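Putative ferredoxin (Rhodopseudomonas palustris, PDB 4ID8) probably transfers electrons through a bound [3Fe-4S] cluster and is associated with the cytochrome P450 CYP194A4. Local coordinates at residues A[51-54]-A[55-58]. Numbering follows the deposited sequence.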
loop_
_atom_site.group_PDB
_atom_site.type_symbol
_atom_site.label_atom_id
_atom_site.label_comp_id
_atom_site.label_asym_id
_atom_site.label_seq_id
_atom_site.Cartn_x
_atom_site.Cartn_y
_atom_site.Cartn_z
ATOM N N LYS A 51 0.999 -5.279 8.784
ATOM C CA LYS A 51 0.465 -3.995 8.357
ATOM C C LYS A 51 0.213 -3.922 6.874
ATOM O O LYS A 51 -0.605 -3.186 6.400
ATOM C CB LYS A 51 1.465 -2.938 8.720
ATOM C CG LYS A 51 1.487 -2.716 10.172
ATOM C CD LYS A 51 2.681 -1.883 10.561
ATOM C CE LYS A 51 2.801 -1.749 12.106
ATOM N NZ LYS A 51 1.431 -1.807 12.747
ATOM N N ALA A 52 1.002 -4.652 6.129
ATOM C CA ALA A 52 0.790 -4.870 4.748
ATOM C C ALA A 52 -0.592 -5.466 4.439
ATOM O O ALA A 52 -1.393 -4.843 3.764
ATOM C CB ALA A 52 1.916 -5.763 4.219
ATOM N N TRP A 53 -0.856 -6.664 4.930
ATOM C CA TRP A 53 -2.156 -7.309 4.739
ATOM C C TRP A 53 -3.335 -6.467 5.233
ATOM O O TRP A 53 -4.427 -6.554 4.687
ATOM C CB TRP A 53 -2.198 -8.683 5.403
ATOM C CG TRP A 53 -1.335 -9.700 4.739
ATOM C CD1 TRP A 53 -0.238 -10.270 5.268
ATOM C CD2 TRP A 53 -1.496 -10.262 3.422
ATOM N NE1 TRP A 53 0.310 -11.156 4.384
ATOM C CE2 TRP A 53 -0.430 -11.169 3.232
ATOM C CE3 TRP A 53 -2.424 -10.077 2.387
ATOM C CZ2 TRP A 53 -0.255 -11.918 2.040
ATOM C CZ3 TRP A 53 -2.257 -10.832 1.183
ATOM C CH2 TRP A 53 -1.166 -11.723 1.033
ATOM N N LEU A 54 -3.112 -5.662 6.261
ATOM C CA LEU A 54 -4.138 -4.730 6.758
ATOM C C LEU A 54 -4.422 -3.593 5.811
ATOM O O LEU A 54 -5.583 -3.314 5.564
ATOM C CB LEU A 54 -3.783 -4.150 8.122
ATOM C CG LEU A 54 -3.653 -5.331 9.040
ATOM C CD1 LEU A 54 -2.997 -4.914 10.393
ATOM C CD2 LEU A 54 -5.002 -6.103 9.209
ATOM N N ALA A 55 -3.360 -2.940 5.324
ATOM C CA ALA A 55 -3.504 -1.887 4.348
ATOM C C ALA A 55 -4.301 -2.427 3.163
ATOM O O ALA A 55 -5.308 -1.831 2.726
ATOM C CB ALA A 55 -2.144 -1.326 3.938
ATOM N N LYS A 56 -3.925 -3.602 2.680
ATOM C CA LYS A 56 -4.659 -4.192 1.546
ATOM C C LYS A 56 -6.118 -4.469 1.900
ATOM O O LYS A 56 -6.983 -4.215 1.095
ATOM C CB LYS A 56 -3.958 -5.442 1.061
ATOM C CG LYS A 56 -4.663 -6.268 0.015
ATOM C CD LYS A 56 -3.845 -7.514 -0.260
ATOM C CE LYS A 56 -4.666 -8.504 -1.012
ATOM N NZ LYS A 56 -5.258 -7.876 -2.230
ATOM N N SER A 57 -6.392 -4.960 3.115
ATOM C CA SER A 57 -7.757 -5.311 3.474
ATOM C C SER A 57 -8.610 -4.048 3.560
ATOM O O SER A 57 -9.766 -4.012 3.095
ATOM C CB SER A 57 -7.771 -6.009 4.810
ATOM O OG SER A 57 -9.099 -6.416 5.126
ATOM N N ASN A 58 -7.992 -3.014 4.147
ATOM C CA ASN A 58 -8.588 -1.697 4.380
ATOM C C ASN A 58 -8.835 -0.717 3.210
ATOM O O ASN A 58 -9.689 0.167 3.331
ATOM C CB ASN A 58 -7.815 -1.000 5.479
ATOM C CG ASN A 58 -8.585 -0.986 6.741
ATOM O OD1 ASN A 58 -9.141 -2.015 7.130
ATOM N ND2 ASN A 58 -8.724 0.191 7.349
#
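Lys56 runs alongside the indole of Trp53, three residues earlier on helix 49-58. The two side chains lie side by side and point the same way. At the root of the lysine, Lys56 CB lies 3.8 Å from both Ala52 O and Trp53 O. CG leaves anti to the backbone N (chi1 173°), and the chain stays extended as far as CE. This course takes Lys56 CD to the six-membered part of the indole, 3.9 Å from Trp53 CE3. The approach is oblique. Lys56 CE follows the same ring and lies 4.0 Å from Trp53 CZ3. The chain then bends at its last torsion. NZ is hydrogen-bonded to the backbone O of Ile64, and Ile66 of strand 64-67 touches both Lys56 and Trp53.

Four backbone bonds run from residue i+4 to residue i. Lys56 N donates to Ala52 O over 3.0 Å in a nearly straight bond (171°). The bond from Ser57 N to Trp53 O is as long but more bent (143°). Asn58 N donates to Leu54 O at 2.8 Å. Ala55 N completes the set with Lys51 O. The methyl of buried Ala55 lies against the backbone, CB 3.4 Å from Lys51 O, and close to Cys20 of the cluster site.

On another side of the helix, Asn58 touches Arg19 and Leu23 of helix 19-23. Arg19 belongs to the cluster-binding site, and the Asn58 side chain is about 7 Å from the cluster. The i to i+4 bonding and the i, i+3 side-chain pair are characteristic of an alpha-helix, here the one packed between strand 64-67 and the cluster-binding helix of this single-cluster ferredoxin domain.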